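Local coordinates for protein transcriptional regulator, TetR family (Marinobacter aquaeolei, PDB 3NNR) that probably binds DNA through a predicted helix-turn-helix motif, as a two-chain transcriptional regulator of the TetR family, at residues A[58-61]-A[62-66]; A[96-99]-A[100-104]; A[118-121]-A[122-126]; A[145-148]-A[149-153]. All blocks are in the same frame, centred on the assembly; numbering follows the deposited sequence.

Contact 1: A[58-61]-A[62-66]; sequences QEYE and KLVDY
Two successive turns near the C-terminal end of helix 49-67, a long helix of the TetR-type regulator, meet here through Tyr-60 with Val-64 on one flank and Glu-61 with Asp-65 on another. Four i to i+4 backbone bonds join the turns; the bond from Val-64 N to Tyr-60 O is 2.9 Å long and nearly straight, with an N-H...O angle of 170°. Val-64 sets its CG2 methyl over one face of the Tyr-60 ring, 3.9 Å from the centroid and displaced toward the rim at CE1, a CH-pi contact. With CG anti to the backbone N (chi1 176°) and beside the carbonyl carbon, the ring projects outward with a lean toward the next turn, where Val-64 CG2 meets its face. Its hydroxyl bonds to an unidentified ligand. Glu-61 and Asp-65 run side by side in the same direction, their carboxylate planes 35° apart and Glu-61 OE2 5.1 Å from Asp-65 OD2. Arg-122 of helix 110-136 forms a salt bridge with each, which would offset the repulsion between two like charges held so near. An asparagine in place of Asp-65 would probably leave Arg-122 NH1 without its ionic mate. Lys-62 NZ stays 4.4 Å from Glu-59 OE2, beyond salt-bridge range. Such i, i+4 pairing, apolar on one flank and acidic on another, is typical of an amphipathic alpha-helix packed in a helical bundle.

Contact 2: A[96-99]-A[100-104]; sequences RFFH and RDLEY. With SO4 (sulfate ion), chain D.
The helical path that leads through Phe-97 to Arg-100 breaks at Asp-101 (phi -112°, psi 28°), whose N makes two weak bonds, to Phe-97 O at 3.5 Å and to Phe-98 O, before a new helix starts at Leu-102. Arg-100 folds back along the first turn: bent at chi3 (66°), its chain lays one guanidinium face over Phe-97 CA, with NH2 3.8 Å from that atom. Arg-96 runs alongside in the same direction, the two guanidinium planes almost perpendicular, and a sulfate, probably from the crystallisation liquor, lies by both. Arg-96 NH1 gives sulfate O3 a weak bond of 3.0 Å and its NE bonds to Trp-93 O, while Arg-100 NH1 remains 3.8 Å from sulfate O4. The kink joins helices 96-100 and 102-108 of the regulator's all-helical fold, and Asp-101 OD2 bonds to Tyr-104 OH of the second subunit, placing the turn at the dimer interface. A water also ties the kink together, donating to Phe-97 O and to Asp-101 OD2, each at 2.8 Å. On another side Leu-102 CD1 approaches the Phe-98 ring obliquely, 3.5 Å from CE2; Tyr-116 of helix 110-136 meets that ring edge-to-face. Arg-100 NH2 bonds to Asn-19 O on helix 6-21.

Contact 3: A[118-121]-A[122-126]; sequences EFTN and RCLAA
Phe-119 presents different parts of its ring to two residues of the next turn: a face to Cys-123 and an edge to Arg-122. The sulfur of Cys-123 sits 3.9 Å from the ring centroid and 22° off the ring normal, displaced toward the CE1-CZ rim, which defines a Cys sulfur-aromatic contact. Phe-119 CG, anti to the backbone N (chi1 175°), tilts the ring outward and toward the next turn, where one face meets this sulfur. Arg-122 crosses the phenylalanine at about a right angle, its guanidinium plane 48° from that of the ring. NH1 lies near the ring plane at the edge, 3.6 Å from CD1, so the charged group does not stack on the aromatic face. Instead one guanidinium face rests over Phe-119 CA, with NH2 3.6 Å from that atom. A bend at chi3 turns the group back across the start of the preceding turn. An alanine at Phe-119 would probably open a gap between the Cys-123 sulfur and Val-64 of helix 49-67 and take away the ring edge beside Arg-122 NH1. The backbone here is regular: Cys-123 N bonds to Phe-119 O at 2.9 Å and Leu-124 N to Thr-120 O at 2.8 Å, both close to straight. Toward helix 49-67, Phe-119 packs on Val-64, while Arg-122 makes salt bridges to Asp-65 and Glu-61. Thr-120 and Leu-124 instead touch Trp-156 of helix 145-160, and Thr-120 also packs on Phe-165 of the second subunit, which places helix 110-136 between these neighbours.

Contact 4: A[145-148]-A[149-153]; sequences EDLR and SAMSL
Residues 145-148 and 149-153 form the first turns of helix 145-160, their backbones joined by i to i+4 hydrogen bonds from Ser-149, Ala-150, Met-151 and Ser-152. This is an alpha-helix of the all-helical TetR-type fold in which two serines also bond back to the preceding turn. Ser-149 OG donates to Glu-145 O at 2.9 Å, and the same oxygen accepts Ser-149 N at 3.1 Å from the opposite face of the carbonyl plane. Chi1 near -55° places that hydroxyl anti to its own carbonyl carbon and beside its backbone N, within reach of the oxygen one turn back. The Glu-145 carbonyl is thus gripped by two donors of one residue. The hydroxyl of the buried Ser-152 is likewise satisfied inside the helix, with a further weak bond to Asn-128 of helix 110-136. On another flank Leu-147 crosses the selenomethionine Met-151 at a slant, its CD1 3.8 Å from SE. Tyr-197 touches both side chains, as does Thr-192 of the second subunit, so this apolar pair lies against the partner chain. Asp-146 adds a charged link there, a salt bridge to Arg-214 of that subunit. At Arg-148 O the double grip recurs: Ser-152 OG donates at 2.8 Å and Ser-152 N at 2.9 Å, from opposite faces of the carbonyl plane.

Contacts 1, 3 and 4 are continuous alpha-helical turns, whereas contact 2 spans a break between two short helices. Contacts 1 and 3 join helices 49-67 and 110-136: Asp-65 OD2 meets Arg-122 NH1 at 2.7 Å. Contact 1 touches contact 2 where Tyr-60 OH packs 3.4 Å from His-99 CE1, both residues bonding the unidentified ligand. Contact 3 reaches contact 4, Leu-124 CD2 lying 4.0 Å from Leu-153 CA. Each is only partly buried, with contact 3 richest in exposed residues. Contacts 2 and 4 carry polar links to the second subunit, contact 3 one packing contact. Chemistry differs accordingly: aromatic faces within 1 and 3, with ion pairs between them, water and sulfate in 2, serine hydroxyls in 4.

Contact 1: A[58-61]-A[62-66]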
loop_
_atom_site.group_PDB
_atom_site.type_symbol
_atom_site.label_atom_id
_atom_site.label_comp_id
_atom_site.label_asym_id
_atom_site.label_seq_id
_atom_site.Cartn_x
_atom_site.Cartn_y
_atom_site.Cartn_z
ATOM N N GLN A 58 -16.450 6.624 10.644
ATOM C CA GLN A 58 -17.785 6.037 10.662
ATOM C C GLN A 58 -18.647 6.460 9.473
ATOM O O GLN A 58 -19.530 5.681 9.092
ATOM C CB GLN A 58 -18.519 6.333 11.966
ATOM C CG GLN A 58 -17.992 5.555 13.140
ATOM C CD GLN A 58 -18.695 5.890 14.455
ATOM O OE1 GLN A 58 -18.996 7.055 14.763
ATOM N NE2 GLN A 58 -18.932 4.867 15.242
ATOM N N GLU A 59 -18.430 7.674 8.937
ATOM C CA GLU A 59 -19.155 8.139 7.740
ATOM C C GLU A 59 -18.600 7.424 6.497
ATOM O O GLU A 59 -19.374 7.072 5.631
ATOM C CB GLU A 59 -19.109 9.665 7.505
ATOM C CG GLU A 59 -19.636 10.614 8.635
ATOM C CD GLU A 59 -21.111 10.422 9.037
ATOM O OE1 GLU A 59 -21.940 10.028 8.172
ATOM O OE2 GLU A 59 -21.440 10.695 10.231
ATOM N N TYR A 60 -17.280 7.243 6.420
ATOM C CA TYR A 60 -16.599 6.533 5.308
ATOM C C TYR A 60 -17.046 5.072 5.290
ATOM O O TYR A 60 -17.448 4.566 4.251
ATOM C CB TYR A 60 -15.069 6.638 5.446
ATOM C CG TYR A 60 -14.222 5.873 4.418
ATOM C CD1 TYR A 60 -14.286 6.137 3.033
ATOM C CD2 TYR A 60 -13.336 4.909 4.828
ATOM C CE1 TYR A 60 -13.481 5.400 2.092
ATOM C CE2 TYR A 60 -12.565 4.207 3.937
ATOM C CZ TYR A 60 -12.623 4.445 2.575
ATOM O OH TYR A 60 -11.771 3.671 1.793
ATOM N N GLU A 61 -17.011 4.439 6.460
ATOM C CA GLU A 61 -17.467 3.060 6.668
ATOM C C GLU A 61 -18.909 2.883 6.158
ATOM O O GLU A 61 -19.182 1.962 5.388
ATOM C CB GLU A 61 -17.369 2.718 8.163
ATOM C CG GLU A 61 -17.653 1.274 8.548
ATOM C CD GLU A 61 -17.707 1.035 10.050
ATOM O OE1 GLU A 61 -18.205 1.902 10.820
ATOM O OE2 GLU A 61 -17.294 -0.071 10.447
ATOM N N LYS A 62 -19.817 3.775 6.561
ATOM C CA LYS A 62 -21.222 3.721 6.097
ATOM C C LYS A 62 -21.332 3.854 4.590
ATOM O O LYS A 62 -22.154 3.186 3.971
ATOM C CB LYS A 62 -22.098 4.812 6.737
ATOM C CG LYS A 62 -22.563 4.524 8.163
ATOM C CD LYS A 62 -23.265 5.757 8.817
ATOM C CE LYS A 62 -23.389 5.591 10.351
ATOM N NZ LYS A 62 -23.383 6.894 11.092
ATOM N N LEU A 63 -20.496 4.708 4.014
ATOM C CA LEU A 63 -20.512 4.982 2.580
ATOM C C LEU A 63 -20.081 3.755 1.788
ATOM O O LEU A 63 -20.793 3.310 0.897
ATOM C CB LEU A 63 -19.578 6.156 2.240
ATOM C CG LEU A 63 -19.856 6.909 0.947
ATOM C CD1 LEU A 63 -21.086 7.781 1.200
ATOM C CD2 LEU A 63 -18.641 7.741 0.476
ATOM N N VAL A 64 -18.938 3.189 2.160
ATOM C CA VAL A 64 -18.380 2.024 1.462
ATOM C C VAL A 64 -19.294 0.794 1.613
ATOM O O VAL A 64 -19.559 0.102 0.617
ATOM C CB VAL A 64 -16.946 1.765 1.904
ATOM C CG1 VAL A 64 -16.406 0.493 1.290
ATOM C CG2 VAL A 64 -16.074 2.997 1.551
ATOM N N ASP A 65 -19.817 0.559 2.822
ATOM C CA ASP A 65 -20.813 -0.503 3.054
ATOM C C ASP A 65 -22.049 -0.368 2.160
ATOM O O ASP A 65 -22.598 -1.378 1.721
ATOM C CB ASP A 65 -21.295 -0.500 4.506
ATOM C CG ASP A 65 -20.300 -1.101 5.473
ATOM O OD1 ASP A 65 -19.273 -1.738 5.088
ATOM O OD2 ASP A 65 -20.573 -0.954 6.682
ATOM N N TYR A 66 -22.485 0.870 1.935
ATOM C CA TYR A 66 -23.645 1.170 1.088
ATOM C C TYR A 66 -23.252 0.857 -0.368
ATOM O O TYR A 66 -23.986 0.186 -1.041
ATOM C CB TYR A 66 -24.102 2.647 1.290
ATOM C CG TYR A 66 -25.495 3.076 0.838
ATOM C CD1 TYR A 66 -26.616 2.252 1.000
ATOM C CD2 TYR A 66 -25.722 4.384 0.383
ATOM C CE1 TYR A 66 -27.920 2.694 0.631
ATOM C CE2 TYR A 66 -27.030 4.834 0.002
ATOM C CZ TYR A 66 -28.130 3.989 0.131
ATOM O OH TYR A 66 -29.442 4.447 -0.208
#

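Contact 2: A[96-99]-A[100-104]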
loop_
_atom_site.group_PDB
_atom_site.type_symbol
_atom_site.label_atom_id
_atom_site.label_comp_id
_atom_site.label_asym_id
_atom_site.label_seq_id
_atom_site.Cartn_x
_atom_site.Cartn_y
_atom_site.Cartn_z
ATOM N N ARG A 96 -8.723 10.627 1.671
ATOM C CA ARG A 96 -7.292 10.333 1.479
ATOM C C ARG A 96 -6.431 10.465 2.734
ATOM O O ARG A 96 -5.414 9.765 2.836
ATOM C CB ARG A 96 -6.672 11.110 0.274
ATOM C CG ARG A 96 -6.291 12.554 0.552
ATOM C CD ARG A 96 -6.177 13.443 -0.709
ATOM N NE ARG A 96 -7.521 13.885 -1.045
ATOM C CZ ARG A 96 -7.960 15.138 -1.136
ATOM N NH1 ARG A 96 -7.152 16.190 -1.038
ATOM N NH2 ARG A 96 -9.243 15.334 -1.415
ATOM N N PHE A 97 -6.823 11.341 3.658
ATOM C CA PHE A 97 -6.077 11.551 4.931
ATOM C C PHE A 97 -5.968 10.272 5.779
ATOM O O PHE A 97 -4.991 10.080 6.498
ATOM C CB PHE A 97 -6.717 12.658 5.806
ATOM C CG PHE A 97 -7.789 12.141 6.733
ATOM C CD1 PHE A 97 -9.062 11.899 6.275
ATOM C CD2 PHE A 97 -7.479 11.806 8.068
ATOM C CE1 PHE A 97 -10.054 11.373 7.126
ATOM C CE2 PHE A 97 -8.434 11.268 8.906
ATOM C CZ PHE A 97 -9.733 11.043 8.435
ATOM N N PHE A 98 -6.979 9.419 5.695
ATOM C CA PHE A 98 -7.067 8.221 6.521
ATOM C C PHE A 98 -5.969 7.199 6.215
ATOM O O PHE A 98 -5.166 6.876 7.090
ATOM C CB PHE A 98 -8.459 7.624 6.393
ATOM C CG PHE A 98 -8.738 6.531 7.351
ATOM C CD1 PHE A 98 -9.067 6.820 8.656
ATOM C CD2 PHE A 98 -8.723 5.207 6.939
ATOM C CE1 PHE A 98 -9.334 5.807 9.555
ATOM C CE2 PHE A 98 -8.993 4.189 7.826
ATOM C CZ PHE A 98 -9.291 4.489 9.139
ATOM N N HIS A 99 -5.888 6.758 4.966
ATOM C CA HIS A 99 -4.869 5.750 4.577
ATOM C C HIS A 99 -3.427 6.248 4.654
ATOM O O HIS A 99 -2.499 5.442 4.800
ATOM C CB HIS A 99 -5.181 5.152 3.218
ATOM C CG HIS A 99 -6.534 4.527 3.176
ATOM N ND1 HIS A 99 -7.675 5.264 2.924
ATOM C CD2 HIS A 99 -6.942 3.257 3.421
ATOM C CE1 HIS A 99 -8.724 4.460 2.989
ATOM N NE2 HIS A 99 -8.307 3.238 3.284
ATOM N N ARG A 100 -3.264 7.566 4.618
ATOM C CA ARG A 100 -1.963 8.207 4.674
ATOM C C ARG A 100 -1.321 8.077 6.059
ATOM O O ARG A 100 -0.127 7.785 6.149
ATOM C CB ARG A 100 -2.120 9.657 4.267
ATOM C CG ARG A 100 -0.853 10.479 4.239
ATOM C CD ARG A 100 -1.102 11.705 3.370
ATOM N NE ARG A 100 -2.082 12.598 3.939
ATOM C CZ ARG A 100 -2.833 13.484 3.281
ATOM N NH1 ARG A 100 -2.826 13.600 1.969
ATOM N NH2 ARG A 100 -3.655 14.251 3.976
ATOM N N ASP A 101 -2.114 8.275 7.114
ATOM C CA ASP A 101 -1.649 8.188 8.486
ATOM C C ASP A 101 -2.257 6.977 9.183
ATOM O O ASP A 101 -2.295 6.909 10.429
ATOM C CB ASP A 101 -1.938 9.516 9.225
ATOM C CG ASP A 101 -0.857 10.566 8.999
ATOM O OD1 ASP A 101 0.343 10.199 9.017
ATOM O OD2 ASP A 101 -1.187 11.770 8.911
ATOM N N LEU A 102 -2.579 5.953 8.397
ATOM C CA LEU A 102 -3.360 4.828 8.920
ATOM C C LEU A 102 -2.817 4.256 10.214
ATOM O O LEU A 102 -3.517 4.210 11.208
ATOM C CB LEU A 102 -3.487 3.707 7.865
ATOM C CG LEU A 102 -4.413 2.508 8.155
ATOM C CD1 LEU A 102 -5.790 3.016 8.511
ATOM C CD2 LEU A 102 -4.455 1.484 6.978
ATOM N N GLU A 103 -1.534 3.927 10.216
ATOM C CA GLU A 103 -0.944 3.216 11.325
ATOM C C GLU A 103 -0.912 4.015 12.621
ATOM O O GLU A 103 -1.113 3.443 13.707
ATOM C CB GLU A 103 0.385 2.641 10.877
ATOM C CG GLU A 103 1.084 1.756 11.893
ATOM C CD GLU A 103 2.259 1.002 11.317
ATOM O OE1 GLU A 103 2.403 0.934 10.056
ATOM O OE2 GLU A 103 3.037 0.473 12.143
ATOM N N TYR A 104 -0.734 5.329 12.537
ATOM C CA TYR A 104 -0.808 6.153 13.763
ATOM C C TYR A 104 -2.248 6.267 14.266
ATOM O O TYR A 104 -2.498 6.323 15.472
ATOM C CB TYR A 104 -0.235 7.545 13.537
ATOM C CG TYR A 104 1.229 7.529 13.238
ATOM C CD1 TYR A 104 2.171 7.514 14.271
ATOM C CD2 TYR A 104 1.696 7.487 11.921
ATOM C CE1 TYR A 104 3.554 7.494 13.992
ATOM C CE2 TYR A 104 3.070 7.453 11.640
ATOM C CZ TYR A 104 3.992 7.470 12.677
ATOM O OH TYR A 104 5.329 7.472 12.437
HETATM S S SO4 D . -3.277 16.535 -1.575
HETATM O O1 SO4 D . -2.940 16.623 -3.000
HETATM O O2 SO4 D . -2.211 16.960 -0.629
HETATM O O3 SO4 D . -4.442 17.419 -1.367
HETATM O O4 SO4 D . -3.516 15.104 -1.420
HETATM O O HOH W 1 -3.383 12.251 7.160
#

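Contact 3: A[118-121]-A[122-126]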
loop_
_atom_site.group_PDB
_atom_site.type_symbol
_atom_site.label_atom_id
_atom_site.label_comp_id
_atom_site.label_asym_id
_atom_site.label_seq_id
_atom_site.Cartn_x
_atom_site.Cartn_y
_atom_site.Cartn_z
ATOM N N GLU A 118 -12.601 -5.007 11.291
ATOM C CA GLU A 118 -13.899 -5.607 10.925
ATOM C C GLU A 118 -14.429 -5.140 9.571
ATOM O O GLU A 118 -15.036 -5.922 8.831
ATOM C CB GLU A 118 -14.933 -5.368 12.022
ATOM C CG GLU A 118 -14.617 -6.151 13.275
ATOM C CD GLU A 118 -15.663 -5.975 14.373
ATOM O OE1 GLU A 118 -16.116 -4.819 14.631
ATOM O OE2 GLU A 118 -16.011 -7.009 14.996
ATOM N N PHE A 119 -14.197 -3.862 9.290
ATOM C CA PHE A 119 -14.548 -3.228 8.036
ATOM C C PHE A 119 -13.752 -3.848 6.862
ATOM O O PHE A 119 -14.304 -4.108 5.768
ATOM C CB PHE A 119 -14.293 -1.717 8.192
ATOM C CG PHE A 119 -14.505 -0.913 6.947
ATOM C CD1 PHE A 119 -15.711 -0.982 6.254
ATOM C CD2 PHE A 119 -13.503 -0.056 6.489
ATOM C CE1 PHE A 119 -15.914 -0.211 5.114
ATOM C CE2 PHE A 119 -13.682 0.702 5.373
ATOM C CZ PHE A 119 -14.891 0.635 4.672
ATOM N N THR A 120 -12.456 -4.049 7.100
ATOM C CA THR A 120 -11.564 -4.696 6.134
ATOM C C THR A 120 -12.083 -6.107 5.778
ATOM O O THR A 120 -12.153 -6.441 4.585
ATOM C CB THR A 120 -10.124 -4.626 6.637
ATOM O OG1 THR A 120 -9.774 -3.241 6.654
ATOM C CG2 THR A 120 -9.103 -5.421 5.742
ATOM N N ASN A 121 -12.526 -6.882 6.778
ATOM C CA ASN A 121 -13.127 -8.205 6.524
ATOM C C ASN A 121 -14.428 -8.144 5.703
ATOM O O ASN A 121 -14.641 -9.008 4.848
ATOM C CB ASN A 121 -13.348 -8.999 7.816
ATOM C CG ASN A 121 -12.024 -9.424 8.505
ATOM O OD1 ASN A 121 -10.924 -9.093 8.068
ATOM N ND2 ASN A 121 -12.157 -10.157 9.595
ATOM N N ARG A 122 -15.275 -7.141 5.959
ATOM C CA ARG A 122 -16.501 -6.913 5.175
ATOM C C ARG A 122 -16.143 -6.586 3.723
ATOM O O ARG A 122 -16.738 -7.150 2.784
ATOM C CB ARG A 122 -17.373 -5.786 5.763
ATOM C CG ARG A 122 -18.293 -6.231 6.900
ATOM C CD ARG A 122 -19.189 -5.120 7.493
ATOM N NE ARG A 122 -18.534 -4.488 8.642
ATOM C CZ ARG A 122 -18.251 -3.193 8.813
ATOM N NH1 ARG A 122 -18.622 -2.266 7.942
ATOM N NH2 ARG A 122 -17.612 -2.809 9.928
ATOM N N CYS A 123 -15.177 -5.683 3.548
ATOM C CA CYS A 123 -14.728 -5.297 2.211
ATOM C C CYS A 123 -14.167 -6.506 1.450
ATOM O O CYS A 123 -14.604 -6.774 0.322
ATOM C CB CYS A 123 -13.727 -4.141 2.268
ATOM S SG CYS A 123 -14.482 -2.594 2.840
ATOM N N LEU A 124 -13.285 -7.262 2.104
ATOM C CA LEU A 124 -12.725 -8.500 1.539
ATOM C C LEU A 124 -13.818 -9.513 1.207
ATOM O O LEU A 124 -13.743 -10.179 0.177
ATOM C CB LEU A 124 -11.716 -9.160 2.499
ATOM C CG LEU A 124 -10.371 -8.488 2.736
ATOM C CD1 LEU A 124 -9.660 -9.206 3.875
ATOM C CD2 LEU A 124 -9.554 -8.531 1.451
ATOM N N ALA A 125 -14.803 -9.647 2.102
ATOM C CA ALA A 125 -15.942 -10.535 1.889
ATOM C C ALA A 125 -16.837 -10.059 0.718
ATOM O O ALA A 125 -17.547 -10.869 0.119
ATOM C CB ALA A 125 -16.757 -10.678 3.183
ATOM N N ALA A 126 -16.818 -8.761 0.415
ATOM C CA ALA A 126 -17.561 -8.222 -0.732
ATOM C C ALA A 126 -16.762 -8.495 -2.019
ATOM O O ALA A 126 -17.354 -8.768 -3.071
ATOM C CB ALA A 126 -17.848 -6.741 -0.556
#

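Contact 4: A[145-148]-A[149-153]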
loop_
_atom_site.group_PDB
_atom_site.type_symbol
_atom_site.label_atom_id
_atom_site.label_comp_id
_atom_site.label_asym_id
_atom_site.label_seq_id
_atom_site.Cartn_x
_atom_site.Cartn_y
_atom_site.Cartn_z
ATOM N N GLU A 145 -11.701 -22.081 -3.523
ATOM C CA GLU A 145 -11.906 -21.149 -2.392
ATOM C C GLU A 145 -10.609 -20.419 -1.964
ATOM O O GLU A 145 -10.652 -19.215 -1.684
ATOM C CB GLU A 145 -12.564 -21.843 -1.180
ATOM C CG GLU A 145 -13.244 -20.853 -0.195
ATOM C CD GLU A 145 -13.571 -21.444 1.190
ATOM O OE1 GLU A 145 -13.564 -22.690 1.371
ATOM O OE2 GLU A 145 -13.838 -20.631 2.111
ATOM N N ASP A 146 -9.477 -21.136 -1.974
ATOM C CA ASP A 146 -8.168 -20.583 -1.562
ATOM C C ASP A 146 -7.555 -19.595 -2.540
ATOM O O ASP A 146 -7.102 -18.527 -2.119
ATOM C CB ASP A 146 -7.178 -21.705 -1.262
ATOM C CG ASP A 146 -7.585 -22.519 -0.052
ATOM O OD1 ASP A 146 -8.123 -21.939 0.920
ATOM O OD2 ASP A 146 -7.341 -23.744 -0.052
ATOM N N LEU A 147 -7.531 -19.948 -3.823
ATOM C CA LEU A 147 -7.003 -19.046 -4.865
ATOM C C LEU A 147 -7.850 -17.761 -5.024
ATOM O O LEU A 147 -7.315 -16.715 -5.394
ATOM C CB LEU A 147 -6.840 -19.795 -6.191
ATOM C CG LEU A 147 -6.345 -19.070 -7.451
ATOM C CD1 LEU A 147 -5.197 -18.103 -7.167
ATOM C CD2 LEU A 147 -5.939 -20.098 -8.558
ATOM N N ARG A 148 -9.150 -17.837 -4.713
ATOM C CA ARG A 148 -10.051 -16.676 -4.761
ATOM C C ARG A 148 -9.850 -15.747 -3.538
ATOM O O ARG A 148 -9.959 -14.523 -3.682
ATOM C CB ARG A 148 -11.530 -17.121 -4.894
ATOM C CG ARG A 148 -12.474 -15.996 -5.272
ATOM C CD ARG A 148 -13.913 -16.467 -5.636
ATOM N NE ARG A 148 -14.732 -16.918 -4.480
ATOM C CZ ARG A 148 -15.182 -18.161 -4.224
ATOM N NH1 ARG A 148 -14.973 -19.199 -5.051
ATOM N NH2 ARG A 148 -15.895 -18.367 -3.113
ATOM N N SER A 149 -9.623 -16.319 -2.349
ATOM C CA SER A 149 -9.305 -15.524 -1.138
ATOM C C SER A 149 -8.002 -14.759 -1.323
ATOM O O SER A 149 -7.895 -13.600 -0.904
ATOM C CB SER A 149 -9.144 -16.400 0.109
ATOM O OG SER A 149 -10.282 -17.199 0.316
ATOM N N ALA A 150 -7.017 -15.445 -1.911
ATOM C CA ALA A 150 -5.718 -14.870 -2.240
ATOM C C ALA A 150 -5.910 -13.739 -3.256
ATOM O O ALA A 150 -5.444 -12.625 -3.035
ATOM C CB ALA A 150 -4.790 -15.922 -2.796
HETATM N N MSE A 151 -6.614 -14.019 -4.346
HETATM C CA MSE A 151 -6.848 -12.986 -5.363
HETATM C C MSE A 151 -7.588 -11.766 -4.848
HETATM O O MSE A 151 -7.306 -10.664 -5.310
HETATM C CB MSE A 151 -7.569 -13.550 -6.580
HETATM C CG MSE A 151 -6.618 -14.162 -7.551
HETATM SE SE MSE A 151 -7.508 -15.411 -8.652
HETATM C CE MSE A 151 -9.331 -14.599 -8.860
ATOM N N SER A 152 -8.519 -11.984 -3.915
ATOM C CA SER A 152 -9.310 -10.922 -3.309
ATOM C C SER A 152 -8.442 -10.001 -2.477
ATOM O O SER A 152 -8.577 -8.791 -2.536
ATOM C CB SER A 152 -10.459 -11.511 -2.466
ATOM O OG SER A 152 -11.421 -12.178 -3.294
ATOM N N LEU A 153 -7.547 -10.585 -1.701
ATOM C CA LEU A 153 -6.581 -9.812 -0.939
ATOM C C LEU A 153 -5.695 -8.953 -1.869
ATOM O O LEU A 153 -5.477 -7.777 -1.565
ATOM C CB LEU A 153 -5.728 -10.730 -0.048
ATOM C CG LEU A 153 -4.819 -10.106 0.997
ATOM C CD1 LEU A 153 -5.574 -9.106 1.848
ATOM C CD2 LEU A 153 -4.190 -11.201 1.863
#